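PDB 3ME7: SCO family protein from Aquifex aeolicus, which probably binds copper and takes part in electron transfer, as a membrane-associated member of the SCO1/SenC family with a thioredoxin-like soluble domain. Local coordinates for residues A[31-36]-A[66-71]; A[79-84]-A[95-100]; A[127-132]-A[142-147]. All coordinates share one frame; numbering follows the deposited sequence.

Contact 1: A[31-36]-A[66-71]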
ATOM      1  N   ILE A  31      -2.698  -5.562   6.063  1.00  9.66           N
ATOM      2  CA  ILE A  31      -2.600  -4.269   5.395  1.00  9.39           C
ATOM      3  C   ILE A  31      -2.078  -4.466   3.984  1.00  9.35           C
ATOM      4  O   ILE A  31      -1.044  -5.098   3.770  1.00 10.56           O
ATOM      5  CB  ILE A  31      -1.680  -3.322   6.178  1.00 10.25           C
ATOM      6  CG1 ILE A  31      -2.293  -3.028   7.554  1.00  9.59           C
ATOM      7  CG2 ILE A  31      -1.481  -2.023   5.393  1.00 10.60           C
ATOM      8  CD1 ILE A  31      -1.284  -2.652   8.614  1.00 11.72           C
ATOM      9  N   ILE A  32      -2.808  -3.920   3.016  1.00  8.95           N
ATOM     10  CA  ILE A  32      -2.362  -3.944   1.616  1.00  8.77           C
ATOM     11  C   ILE A  32      -1.843  -2.543   1.262  1.00  9.43           C
ATOM     12  O   ILE A  32      -2.601  -1.576   1.292  1.00 11.10           O
ATOM     13  CB  ILE A  32      -3.502  -4.366   0.675  1.00 10.41           C
ATOM     14  CG1 ILE A  32      -3.963  -5.799   1.004  1.00 11.59           C
ATOM     15  CG2 ILE A  32      -3.079  -4.264  -0.781  1.00 11.99           C
ATOM     16  CD1 ILE A  32      -5.216  -6.251   0.211  1.00 11.49           C
ATOM     17  N   LEU A  33      -0.559  -2.470   0.922  1.00  9.25           N
ATOM     18  CA  LEU A  33       0.135  -1.195   0.672  0.50  8.79           C
ATOM     19  C   LEU A  33       0.398  -1.029  -0.804  1.00  8.98           C
ATOM     20  O   LEU A  33       0.951  -1.923  -1.435  1.00  9.08           O
ATOM     21  CB  LEU A  33       1.506  -1.156   1.373  0.50  9.49           C
ATOM     22  CG  LEU A  33       1.649  -1.109   2.887  0.50  7.17           C
ATOM     23  CD1 LEU A  33       3.135  -1.079   3.257  0.50  9.02           C
ATOM     24  CD2 LEU A  33       0.948   0.119   3.439  0.50  9.56           C
ATOM     25  N   SER A  34       0.046   0.135  -1.350  1.00  8.35           N
ATOM     26  CA  SER A  34       0.223   0.408  -2.790  1.00  8.23           C
ATOM     27  C   SER A  34       0.977   1.738  -3.018  1.00  8.40           C
ATOM     28  O   SER A  34       0.355   2.805  -2.957  1.00  8.66           O
ATOM     29  CB  SER A  34      -1.136   0.430  -3.503  1.00  8.28           C
ATOM     30  OG  SER A  34      -1.057   0.823  -4.863  1.00  8.52           O
ATOM     31  N   PRO A  35       2.303   1.688  -3.256  1.00  8.59           N
ATOM     32  CA  PRO A  35       3.028   2.929  -3.566  1.00  8.98           C
ATOM     33  C   PRO A  35       2.715   3.432  -4.962  1.00  9.55           C
ATOM     34  O   PRO A  35       2.796   2.672  -5.933  1.00 10.62           O
ATOM     35  CB  PRO A  35       4.510   2.543  -3.498  1.00  8.01           C
ATOM     36  CG  PRO A  35       4.567   1.038  -3.471  1.00 10.97           C
ATOM     37  CD  PRO A  35       3.175   0.505  -3.118  1.00  8.69           C
ATOM     38  N   ILE A  36       2.352   4.709  -5.049  1.00  9.20           N
ATOM     39  CA  ILE A  36       2.078   5.385  -6.315  1.00  9.34           C
ATOM     40  C   ILE A  36       2.629   6.815  -6.204  1.00  9.11           C
ATOM     41  O   ILE A  36       3.205   7.175  -5.178  1.00  8.07           O
ATOM     42  CB  ILE A  36       0.547   5.392  -6.665  1.00  9.97           C
ATOM     43  CG1 ILE A  36      -0.307   5.965  -5.513  1.00 10.12           C
ATOM     44  CG2 ILE A  36       0.070   3.963  -7.025  1.00 11.52           C
ATOM     45  CD1 ILE A  36      -0.352   7.442  -5.400  1.00 11.81           C
ATOM     46  N   TRP A  66      -6.925  -3.539   5.782  1.00  9.78           N
ATOM     47  CA  TRP A  66      -6.802  -2.133   5.384  1.00  9.38           C
ATOM     48  C   TRP A  66      -6.205  -2.110   3.985  1.00  8.94           C
ATOM     49  O   TRP A  66      -5.361  -2.943   3.663  1.00  9.93           O
ATOM     50  CB  TRP A  66      -5.850  -1.380   6.334  1.00  9.84           C
ATOM     51  CG  TRP A  66      -6.387  -1.246   7.740  1.00 10.14           C
ATOM     52  CD1 TRP A  66      -5.924  -1.896   8.862  1.00 10.29           C
ATOM     53  CD2 TRP A  66      -7.477  -0.420   8.170  1.00 11.30           C
ATOM     54  NE1 TRP A  66      -6.673  -1.519   9.963  1.00 11.20           N
ATOM     55  CE2 TRP A  66      -7.627  -0.621   9.568  1.00 10.58           C
ATOM     56  CE3 TRP A  66      -8.347   0.465   7.513  1.00 10.64           C
ATOM     57  CZ2 TRP A  66      -8.609   0.034  10.322  1.00 11.70           C
ATOM     58  CZ3 TRP A  66      -9.326   1.131   8.270  1.00 11.28           C
ATOM     59  CH2 TRP A  66      -9.444   0.904   9.659  1.00 11.62           C
ATOM     60  N   VAL A  67      -6.635  -1.153   3.170  1.00  9.17           N
ATOM     61  CA  VAL A  67      -5.944  -0.854   1.925  1.00  9.53           C
ATOM     62  C   VAL A  67      -5.393   0.554   2.056  1.00  9.44           C
ATOM     63  O   VAL A  67      -6.125   1.494   2.384  1.00  9.96           O
ATOM     64  CB  VAL A  67      -6.850  -0.950   0.683  1.00  9.53           C
ATOM     65  CG1 VAL A  67      -6.002  -0.884  -0.582  1.00  9.67           C
ATOM     66  CG2 VAL A  67      -7.622  -2.277   0.700  1.00  9.37           C
ATOM     67  N   ILE A  68      -4.088   0.675   1.829  1.00  8.36           N
ATOM     68  CA  ILE A  68      -3.396   1.961   1.937  1.00  9.43           C
ATOM     69  C   ILE A  68      -2.658   2.282   0.663  1.00  8.62           C
ATOM     70  O   ILE A  68      -1.586   1.711   0.377  1.00  8.92           O
ATOM     71  CB  ILE A  68      -2.420   2.008   3.141  1.00 10.66           C
ATOM     72  CG1 ILE A  68      -3.124   1.602   4.454  1.00  9.52           C
ATOM     73  CG2 ILE A  68      -1.720   3.389   3.231  1.00  8.97           C
ATOM     74  CD1 ILE A  68      -4.276   2.503   4.944  1.00 12.02           C
ATOM     75  N   THR A  69      -3.252   3.171  -0.125  1.00  7.62           N
ATOM     76  CA  THR A  69      -2.535   3.753  -1.256  1.00  7.72           C
ATOM     77  C   THR A  69      -1.696   4.886  -0.701  1.00  8.07           C
ATOM     78  O   THR A  69      -2.206   5.759   0.011  1.00  8.34           O
ATOM     79  CB  THR A  69      -3.517   4.284  -2.316  1.00  8.19           C
ATOM     80  OG1 THR A  69      -4.211   3.182  -2.917  1.00  9.17           O
ATOM     81  CG2 THR A  69      -2.787   5.049  -3.420  1.00  9.93           C
ATOM     82  N   PHE A  70      -0.398   4.874  -0.963  1.00  7.88           N
ATOM     83  CA  PHE A  70       0.422   5.978  -0.471  1.00  9.38           C
ATOM     84  C   PHE A  70       1.286   6.570  -1.558  1.00  8.22           C
ATOM     85  O   PHE A  70       1.743   5.860  -2.461  1.00  8.19           O
ATOM     86  CB  PHE A  70       1.259   5.581   0.744  1.00 11.34           C
ATOM     87  CG  PHE A  70       2.466   4.786   0.418  1.00 12.96           C
ATOM     88  CD1 PHE A  70       2.394   3.416   0.350  1.00 13.47           C
ATOM     89  CD2 PHE A  70       3.699   5.408   0.232  1.00 12.21           C
ATOM     90  CE1 PHE A  70       3.517   2.653   0.072  1.00 13.38           C
ATOM     91  CE2 PHE A  70       4.826   4.663  -0.056  1.00 13.67           C
ATOM     92  CZ  PHE A  70       4.739   3.276  -0.136  1.00 13.11           C
ATOM     93  N   THR A  71       1.472   7.879  -1.494  1.00  8.08           N
ATOM     94  CA  THR A  71       2.359   8.532  -2.454  1.00  8.47           C
ATOM     95  C   THR A  71       3.827   8.576  -2.021  1.00  9.18           C
ATOM     96  O   THR A  71       4.153   8.886  -0.883  1.00  9.75           O
ATOM     97  CB  THR A  71       1.877   9.935  -2.864  1.00  8.19           C
ATOM     98  OG1 THR A  71       2.886  10.508  -3.721  1.00 10.45           O
ATOM     99  CG2 THR A  71       1.704  10.828  -1.634  1.00 11.15           C
TER
HETATM  100  O   HOH W   1      -3.321   2.361  -5.385  1.00 10.67           O
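Pro35 lies over one face of the Phe70 ring in a CH-pi contact, its CA 3.9 Å from the ring centroid and displaced toward the rim. The ring gets there because CG of Phe70 sits between its own backbone N and carbonyl carbon (chi1 78°), which swings it across to the neighbouring strand; Pro35 CB then meets Phe70 CZ at 3.4 Å. With an alanine here the ring is gone, and Pro35 would probably lose its CH-pi partner, with a gap opened on that face between Pro35 and Val98. Further back on this side, Ile31 CG2 packs on Ile68 CG1, and Ile31 CG1 meets the edge of the Trp66 indole. Across the sheet, Ile36 also holds its CG1 in the crowded position (chi1 53°) and drives it against Thr69 CG2 at 3.4 Å, a tight fit close to Cys44 of the redox-active disulfide. Five parallel-strand hydrogen bonds join 31-36 to 66-71, from Ile32 N to Trp66 O (2.8 Å) through to Ile36 N to Phe70 O (2.9 Å). One water links Ser34 OG with Thr69 OG1, whose other partner is Trp95 NE1. The chemistry is that of a central thioredoxin-fold strand pair: most backbone polarity is paired with neighbouring strands, and water joins the buried hydroxyls of Ser34 and Thr69.

Contact 2: A[79-84]-A[95-100]. With SO4 (sulfate ion), chain C.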
ATOM      1  N   GLU A  79      -3.780  18.251  -0.729  1.00 11.36           N
ATOM      2  CA  GLU A  79      -4.560  18.569  -1.921  1.00 11.08           C
ATOM      3  C   GLU A  79      -4.381  17.505  -3.015  1.00 10.99           C
ATOM      4  O   GLU A  79      -5.356  17.029  -3.599  1.00 11.28           O
ATOM      5  CB  GLU A  79      -4.137  19.961  -2.421  1.00 12.93           C
ATOM      6  CG  GLU A  79      -4.763  20.433  -3.716  1.00 28.02           C
ATOM      7  CD  GLU A  79      -4.270  21.818  -4.116  1.00 15.88           C
ATOM      8  OE1 GLU A  79      -3.097  21.945  -4.546  1.00 28.56           O
ATOM      9  OE2 GLU A  79      -5.056  22.776  -4.008  1.00 28.42           O
ATOM     10  N   ASP A  80      -3.126  17.137  -3.257  1.00 10.23           N
ATOM     11  CA  ASP A  80      -2.798  16.124  -4.266  1.00 10.61           C
ATOM     12  C   ASP A  80      -3.411  14.757  -3.970  1.00 10.09           C
ATOM     13  O   ASP A  80      -3.952  14.117  -4.878  1.00 10.50           O
ATOM     14  CB  ASP A  80      -1.288  15.972  -4.426  1.00 11.51           C
ATOM     15  CG  ASP A  80      -0.634  17.203  -5.005  1.00 10.43           C
ATOM     16  OD1 ASP A  80      -1.118  17.725  -6.028  1.00 12.81           O
ATOM     17  OD2 ASP A  80       0.373  17.653  -4.441  1.00 12.45           O
ATOM     18  N   ILE A  81      -3.307  14.301  -2.718  1.00 10.23           N
ATOM     19  CA  ILE A  81      -3.845  12.976  -2.398  1.00  9.91           C
ATOM     20  C   ILE A  81      -5.372  12.948  -2.359  1.00 10.19           C
ATOM     21  O   ILE A  81      -5.976  11.926  -2.680  1.00 10.43           O
ATOM     22  CB  ILE A  81      -3.207  12.321  -1.144  1.00 10.50           C
ATOM     23  CG1 ILE A  81      -3.326  13.215   0.096  1.00 11.22           C
ATOM     24  CG2 ILE A  81      -1.764  11.902  -1.444  1.00 11.31           C
ATOM     25  CD1 ILE A  81      -2.987  12.465   1.384  1.00 10.12           C
ATOM     26  N   LYS A  82      -5.981  14.065  -1.960  1.00 10.53           N
ATOM     27  CA  LYS A  82      -7.433  14.212  -2.020  0.50 10.88           C
ATOM     28  C   LYS A  82      -7.927  14.122  -3.467  1.00 10.92           C
ATOM     29  O   LYS A  82      -8.926  13.456  -3.752  1.00 11.01           O
ATOM     30  CB  LYS A  82      -7.862  15.538  -1.382  0.50 10.81           C
ATOM     31  CG  LYS A  82      -9.372  15.705  -1.254  0.50 16.29           C
ATOM     32  CD  LYS A  82      -9.958  14.537  -0.498  0.50 11.58           C
ATOM     33  CE  LYS A  82     -11.475  14.562  -0.502  0.50 17.17           C
ATOM     34  NZ  LYS A  82     -12.034  13.263  -0.048  0.50 11.49           N
ATOM     35  N   ARG A  83      -7.229  14.804  -4.370  1.00 11.24           N
ATOM     36  CA  ARG A  83      -7.536  14.709  -5.811  1.00 11.13           C
ATOM     37  C   ARG A  83      -7.442  13.247  -6.309  1.00 10.82           C
ATOM     38  O   ARG A  83      -8.341  12.752  -7.000  1.00 10.75           O
ATOM     39  CB  ARG A  83      -6.598  15.626  -6.602  1.00 12.51           C
ATOM     40  CG  ARG A  83      -7.013  15.881  -8.069  1.00 18.55           C
ATOM     41  CD  ARG A  83      -5.917  16.642  -8.844  1.00 16.03           C
ATOM     42  NE  ARG A  83      -4.700  15.835  -8.937  1.00 19.92           N
ATOM     43  CZ  ARG A  83      -3.513  16.170  -8.430  1.00 18.64           C
ATOM     44  NH1 ARG A  83      -3.344  17.323  -7.799  1.00 20.10           N
ATOM     45  NH2 ARG A  83      -2.495  15.332  -8.543  1.00 20.87           N
ATOM     46  N   PHE A  84      -6.382  12.547  -5.903  1.00 10.36           N
ATOM     47  CA  PHE A  84      -6.200  11.136  -6.272  1.00 10.83           C
ATOM     48  C   PHE A  84      -7.344  10.261  -5.744  1.00 11.32           C
ATOM     49  O   PHE A  84      -7.889   9.447  -6.484  1.00 11.96           O
ATOM     50  CB  PHE A  84      -4.836  10.631  -5.774  1.00 11.26           C
ATOM     51  CG  PHE A  84      -4.463   9.261  -6.282  1.00 11.67           C
ATOM     52  CD1 PHE A  84      -4.889   8.109  -5.602  1.00 11.82           C
ATOM     53  CD2 PHE A  84      -3.673   9.117  -7.419  1.00 12.36           C
ATOM     54  CE1 PHE A  84      -4.553   6.835  -6.079  1.00 11.87           C
ATOM     55  CE2 PHE A  84      -3.320   7.843  -7.885  1.00 12.52           C
ATOM     56  CZ  PHE A  84      -3.764   6.716  -7.209  1.00 12.70           C
ATOM     57  N   TRP A  95     -10.219   1.997   2.667  1.00 10.83           N
ATOM     58  CA  TRP A  95      -9.147   2.153   1.713  1.00  9.95           C
ATOM     59  C   TRP A  95      -8.748   3.615   1.792  1.00 10.18           C
ATOM     60  O   TRP A  95      -9.530   4.492   1.426  1.00 11.22           O
ATOM     61  CB  TRP A  95      -9.665   1.795   0.310  1.00  9.12           C
ATOM     62  CG  TRP A  95      -8.640   1.812  -0.804  1.00  8.66           C
ATOM     63  CD1 TRP A  95      -7.469   2.548  -0.856  1.00  9.22           C
ATOM     64  CD2 TRP A  95      -8.721   1.107  -2.047  1.00  9.67           C
ATOM     65  NE1 TRP A  95      -6.810   2.298  -2.039  1.00  9.51           N
ATOM     66  CE2 TRP A  95      -7.566   1.440  -2.791  1.00  9.23           C
ATOM     67  CE3 TRP A  95      -9.656   0.214  -2.601  1.00  9.45           C
ATOM     68  CZ2 TRP A  95      -7.318   0.919  -4.054  1.00  9.42           C
ATOM     69  CZ3 TRP A  95      -9.402  -0.309  -3.862  1.00 10.26           C
ATOM     70  CH2 TRP A  95      -8.240   0.044  -4.570  1.00  9.93           C
ATOM     71  N   LYS A  96      -7.535   3.874   2.268  1.00 10.41           N
ATOM     72  CA  LYS A  96      -7.071   5.239   2.481  1.00 10.57           C
ATOM     73  C   LYS A  96      -6.109   5.636   1.387  1.00  9.17           C
ATOM     74  O   LYS A  96      -5.480   4.774   0.773  1.00  8.28           O
ATOM     75  CB  LYS A  96      -6.368   5.363   3.829  1.00 11.71           C
ATOM     76  CG  LYS A  96      -7.224   4.968   5.023  1.00 17.73           C
ATOM     77  CD  LYS A  96      -6.477   5.243   6.312  1.00 13.77           C
ATOM     78  CE  LYS A  96      -7.023   4.432   7.461  1.00 17.71           C
ATOM     79  NZ  LYS A  96      -8.445   4.832   7.728  1.00 14.51           N
ATOM     80  N   VAL A  97      -6.034   6.940   1.119  1.00  8.49           N
ATOM     81  CA  VAL A  97      -4.955   7.515   0.314  1.00  8.84           C
ATOM     82  C   VAL A  97      -4.182   8.432   1.262  1.00  8.36           C
ATOM     83  O   VAL A  97      -4.779   9.324   1.908  1.00  8.48           O
ATOM     84  CB  VAL A  97      -5.483   8.300  -0.892  1.00  8.88           C
ATOM     85  CG1 VAL A  97      -4.317   8.799  -1.730  1.00 10.54           C
ATOM     86  CG2 VAL A  97      -6.427   7.431  -1.766  1.00 10.85           C
ATOM     87  N   VAL A  98      -2.871   8.194   1.378  1.00  8.84           N
ATOM     88  CA  VAL A  98      -2.067   8.857   2.405  1.00  7.51           C
ATOM     89  C   VAL A  98      -0.760   9.352   1.836  1.00  6.26           C
ATOM     90  O   VAL A  98      -0.321   8.877   0.777  1.00  7.00           O
ATOM     91  CB  VAL A  98      -1.766   7.942   3.622  1.00  7.99           C
ATOM     92  CG1 VAL A  98      -3.047   7.277   4.112  1.00  9.09           C
ATOM     93  CG2 VAL A  98      -0.729   6.863   3.280  1.00  8.68           C
ATOM     94  N   LYS A  99      -0.165  10.294   2.557  1.00  6.66           N
ATOM     95  CA  LYS A  99       1.232  10.700   2.324  1.00  7.02           C
ATOM     96  C   LYS A  99       1.993  10.529   3.634  1.00  8.55           C
ATOM     97  O   LYS A  99       1.394  10.500   4.711  1.00  8.60           O
ATOM     98  CB  LYS A  99       1.326  12.158   1.851  1.00  7.95           C
ATOM     99  CG  LYS A  99       0.736  13.164   2.848  1.00  7.56           C
ATOM    100  CD  LYS A  99       1.058  14.601   2.453  1.00  9.41           C
ATOM    101  CE  LYS A  99       2.512  14.941   2.791  1.00  8.41           C
ATOM    102  NZ  LYS A  99       2.851  16.320   2.335  1.00 10.47           N
ATOM    103  N   ALA A 100       3.315  10.439   3.547  1.00  8.98           N
ATOM    104  CA  ALA A 100       4.173  10.400   4.727  1.00 10.09           C
ATOM    105  C   ALA A 100       4.283  11.835   5.275  1.00  9.90           C
ATOM    106  O   ALA A 100       4.372  12.793   4.507  1.00 11.29           O
ATOM    107  CB  ALA A 100       5.553   9.867   4.336  1.00 11.11           C
TER
HETATM  108  S   SO4 C 501       0.574  19.384   3.247  1.00 15.65           S
HETATM  109  O1  SO4 C 501       0.857  17.998   2.892  1.00 20.24           O
HETATM  110  O2  SO4 C 501       0.450  19.493   4.692  1.00 21.51           O
HETATM  111  O3  SO4 C 501       1.646  20.251   2.752  1.00 20.02           O
HETATM  112  O4  SO4 C 501      -0.700  19.784   2.646  1.00 19.97           O
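Ile81 faces Val97 from the helix. Its CB starts 3.7 Å from Val97 CG1. The CG2 branch stays near that same methyl, with Val98 O also about 4.0 Å from CG2. The other branch, CG1, is set between the backbone N and the carbonyl carbon (chi1 56°) and then extends, carrying CD1 over the strand backbone: CD1 comes to 3.7 Å from Val97 O and equally close to Lys99 N, with Lys99 CG beyond. Helix 78-87 is the connection of the beta-alpha-beta unit that runs from strand 66-71 to strand 95-100, and the segment 79-84 packs nearly antiparallel to its strand, axes 8.0 Å apart at 158°. One turn further on, Phe84 crosses Val97 at about a right angle, its CD1 4.0 Å from Val97 CG1; the ring also touches Thr48 of helix 43-52. Lys99 leaves the apolar patch after CG: its chain bends at chi3 (-76°), and NZ reaches a sulfate, most likely carried over from crystallisation, donating to O1 at 2.7 Å. Leu78 N holds the same ion, while Lys99 NZ also bonds Asp76 O.

Contact 3: A[127-132]-A[142-147]; sequences PNVVVV and YIYGVN
Val130 and Ile143 form the hydrogen-bonded pair of a beta hairpin, each N donating to the other's O at 2.8 Å. The hairpin, strands 129-133 and 139-144, closes one side of the mixed sheet, with 139-144 as its outermost strand. A third bond continues the pairing past the strand ends: Gly145 N donates to Asn128 O at 2.9 Å, approaching from above the carbonyl plane rather than on a lone pair. With phi at 97°, Gly145 takes a backbone shape in which any side chain would collide with the carbonyl oxygen of Tyr144. Asn128 turns its CB toward Gly145 O and lays its amide obliquely against Val146 CG1, 3.7 Å from ND2; this asparagine also lies beside His126, a predicted copper ligand. Further out, on the side away from helix 150-160, Tyr142 and Tyr144 lie alongside the valines opposite, both with CG anti to the carbonyl carbon (chi1 -74° and -67°). Val131 CG2 is 3.6 Å from Tyr142 CE1, and the hydroxyl of Tyr142 hydrogen-bonds to Ser2 N. Val129 CG2 sits at the edge of the Tyr142 ring, and the same methyl presses on Tyr144, 3.3 Å from its CE1. Above one face of the Tyr142 ring, offset toward the rim, lies Tyr144 OH.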
ATOM      1  N   PRO A 127       9.448   0.545  -9.462  1.00 11.99           N
ATOM      2  CA  PRO A 127       8.745  -0.739  -9.557  1.00 12.06           C
ATOM      3  C   PRO A 127       7.238  -0.636  -9.398  1.00 10.58           C
ATOM      4  O   PRO A 127       6.710   0.308  -8.776  1.00 10.09           O
ATOM      5  CB  PRO A 127       9.334  -1.572  -8.407  1.00 13.88           C
ATOM      6  CG  PRO A 127       9.931  -0.598  -7.472  1.00 20.56           C
ATOM      7  CD  PRO A 127      10.237   0.670  -8.220  1.00 13.64           C
ATOM      8  N   ASN A 128       6.565  -1.626  -9.957  1.00  8.96           N
ATOM      9  CA  ASN A 128       5.124  -1.811  -9.769  1.00  8.83           C
ATOM     10  C   ASN A 128       4.922  -2.877  -8.722  1.00  8.58           C
ATOM     11  O   ASN A 128       5.143  -4.048  -8.988  1.00  9.07           O
ATOM     12  CB  ASN A 128       4.462  -2.226 -11.091  1.00  9.86           C
ATOM     13  CG  ASN A 128       4.712  -1.215 -12.205  1.00 10.86           C
ATOM     14  OD1 ASN A 128       4.598  -0.006 -12.004  1.00 11.66           O
ATOM     15  ND2 ASN A 128       5.070  -1.698 -13.370  1.00  9.17           N
ATOM     16  N   VAL A 129       4.500  -2.475  -7.526  1.00  8.40           N
ATOM     17  CA  VAL A 129       4.437  -3.423  -6.434  1.00  9.33           C
ATOM     18  C   VAL A 129       3.275  -3.130  -5.492  1.00  9.18           C
ATOM     19  O   VAL A 129       2.924  -1.972  -5.268  1.00  9.61           O
ATOM     20  CB  VAL A 129       5.776  -3.476  -5.639  1.00 10.68           C
ATOM     21  CG1 VAL A 129       6.040  -2.150  -4.923  1.00 12.06           C
ATOM     22  CG2 VAL A 129       5.759  -4.656  -4.649  1.00 11.47           C
ATOM     23  N   VAL A 130       2.672  -4.201  -4.966  1.00  8.05           N
ATOM     24  CA  VAL A 130       1.748  -4.102  -3.855  1.00  8.22           C
ATOM     25  C   VAL A 130       2.338  -4.970  -2.760  1.00  7.89           C
ATOM     26  O   VAL A 130       2.851  -6.058  -3.029  1.00  9.53           O
ATOM     27  CB  VAL A 130       0.332  -4.578  -4.283  1.00  8.76           C
ATOM     28  CG1 VAL A 130      -0.597  -4.761  -3.092  1.00 12.20           C
ATOM     29  CG2 VAL A 130      -0.268  -3.563  -5.241  1.00 11.76           C
ATOM     30  N   VAL A 131       2.313  -4.473  -1.525  1.00  8.03           N
ATOM     31  CA  VAL A 131       2.955  -5.168  -0.419  1.00  8.70           C
ATOM     32  C   VAL A 131       1.857  -5.575   0.553  1.00  9.62           C
ATOM     33  O   VAL A 131       0.947  -4.788   0.844  1.00 11.41           O
ATOM     34  CB  VAL A 131       3.998  -4.289   0.318  1.00  9.02           C
ATOM     35  CG1 VAL A 131       4.787  -5.128   1.345  1.00 12.03           C
ATOM     36  CG2 VAL A 131       4.979  -3.637  -0.658  1.00 12.57           C
ATOM     37  N   VAL A 132       1.946  -6.804   1.071  1.00  9.17           N
ATOM     38  CA  VAL A 132       0.937  -7.281   2.007  1.00  8.65           C
ATOM     39  C   VAL A 132       1.580  -7.534   3.362  1.00  8.87           C
ATOM     40  O   VAL A 132       2.521  -8.313   3.469  1.00 10.98           O
ATOM     41  CB  VAL A 132       0.194  -8.539   1.491  1.00  7.37           C
ATOM     42  CG1 VAL A 132      -0.953  -8.860   2.458  1.00 10.49           C
ATOM     43  CG2 VAL A 132      -0.383  -8.272   0.103  1.00 10.07           C
ATOM     44  N   TYR A 142       4.898  -9.909  -1.517  1.00 10.88           N
ATOM     45  CA  TYR A 142       4.983  -8.860  -2.517  1.00 10.52           C
ATOM     46  C   TYR A 142       4.279  -9.359  -3.767  1.00 11.54           C
ATOM     47  O   TYR A 142       4.479 -10.517  -4.181  1.00 13.24           O
ATOM     48  CB  TYR A 142       6.438  -8.591  -2.895  1.00 11.01           C
ATOM     49  CG  TYR A 142       7.244  -7.856  -1.865  1.00 11.20           C
ATOM     50  CD1 TYR A 142       7.133  -6.473  -1.721  1.00 12.42           C
ATOM     51  CD2 TYR A 142       8.142  -8.529  -1.042  1.00 12.17           C
ATOM     52  CE1 TYR A 142       7.875  -5.784  -0.785  1.00 12.06           C
ATOM     53  CE2 TYR A 142       8.914  -7.837  -0.103  1.00 12.22           C
ATOM     54  CZ  TYR A 142       8.773  -6.461   0.014  1.00 12.75           C
ATOM     55  OH  TYR A 142       9.504  -5.784   0.936  1.00 12.09           O
ATOM     56  N   ILE A 143       3.465  -8.491  -4.361  1.00 10.16           N
ATOM     57  CA  ILE A 143       2.733  -8.805  -5.589  1.00  9.73           C
ATOM     58  C   ILE A 143       3.146  -7.751  -6.597  1.00 10.23           C
ATOM     59  O   ILE A 143       2.828  -6.579  -6.438  1.00 10.67           O
ATOM     60  CB  ILE A 143       1.199  -8.818  -5.388  1.00 11.05           C
ATOM     61  CG1 ILE A 143       0.812  -9.889  -4.348  1.00 11.17           C
ATOM     62  CG2 ILE A 143       0.460  -9.027  -6.722  1.00 11.73           C
ATOM     63  CD1 ILE A 143      -0.605  -9.761  -3.841  1.00 13.17           C
ATOM     64  N   TYR A 144       3.872  -8.177  -7.629  1.00 10.38           N
ATOM     65  CA  TYR A 144       4.413  -7.236  -8.609  1.00 11.14           C
ATOM     66  C   TYR A 144       3.581  -7.151  -9.866  1.00 10.60           C
ATOM     67  O   TYR A 144       2.809  -8.053 -10.176  1.00 10.94           O
ATOM     68  CB  TYR A 144       5.839  -7.626  -8.986  1.00 12.80           C
ATOM     69  CG  TYR A 144       6.801  -7.468  -7.836  1.00 17.26           C
ATOM     70  CD1 TYR A 144       7.298  -6.217  -7.500  1.00 14.41           C
ATOM     71  CD2 TYR A 144       7.202  -8.566  -7.081  1.00 15.10           C
ATOM     72  CE1 TYR A 144       8.184  -6.056  -6.426  1.00 17.65           C
ATOM     73  CE2 TYR A 144       8.070  -8.413  -5.995  1.00 17.72           C
ATOM     74  CZ  TYR A 144       8.548  -7.155  -5.685  1.00 15.29           C
ATOM     75  OH  TYR A 144       9.417  -6.971  -4.614  1.00 19.08           O
ATOM     76  N   GLY A 145       3.763  -6.038 -10.567  1.00 10.95           N
ATOM     77  CA  GLY A 145       3.139  -5.819 -11.864  1.00 11.73           C
ATOM     78  C   GLY A 145       1.871  -5.007 -11.777  1.00 13.02           C
ATOM     79  O   GLY A 145       1.590  -4.349 -10.757  1.00 13.24           O
ATOM     80  N   VAL A 146       1.118  -5.032 -12.866  1.00 14.77           N
ATOM     81  CA  VAL A 146      -0.075  -4.195 -12.993  1.00 16.95           C
ATOM     82  C   VAL A 146      -1.295  -5.005 -13.434  1.00 19.69           C
ATOM     83  O   VAL A 146      -2.368  -4.431 -13.630  1.00 21.14           O
ATOM     84  CB  VAL A 146       0.143  -3.003 -13.970  1.00 16.61           C
ATOM     85  CG1 VAL A 146       1.384  -2.203 -13.593  1.00 13.05           C
ATOM     86  CG2 VAL A 146       0.264  -3.484 -15.408  1.00 12.06           C
ATOM     87  N   ASN A 147      -1.120  -6.313 -13.605  1.00 20.38           N
ATOM     88  CA  ASN A 147      -2.162  -7.207 -14.124  1.00 22.28           C
ATOM     89  C   ASN A 147      -2.466  -8.282 -13.085  1.00 22.06           C
ATOM     90  O   ASN A 147      -2.044  -9.426 -13.241  1.00 23.09           O
ATOM     91  CB  ASN A 147      -1.703  -7.862 -15.450  1.00 23.69           C
ATOM     92  CG  ASN A 147      -1.398  -6.843 -16.556  1.00 36.57           C
ATOM     93  OD1 ASN A 147      -2.210  -5.962 -16.847  1.00 25.65           O
ATOM     94  ND2 ASN A 147      -0.228  -6.979 -17.196  1.00 24.41           N
TER

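Overall arrangement
Contacts 1 and 2 are both buried, contact 1 the more central, its centre about 2 Å from that of the chain; contact 3 is only partly buried, and contacts 2 and 3 lie on opposite sides of the chain's centre. Contacts 1 and 2 meet where strands 66-71 and 95-100 are neighbours in the sheet, with Val67 O to Lys96 N a probable hydrogen bond at 2.8 Å. On the other flank strand 31-36 adjoins 129-133, so contact 3 continues the same sheet outward to its last strand. Contacts 1 and 3 both combine backbone bonding with packing, parallel in one, antiparallel in the other. Contact 2, helix against sheet, relies on aliphatic and aromatic packing, with charged groups at its margin.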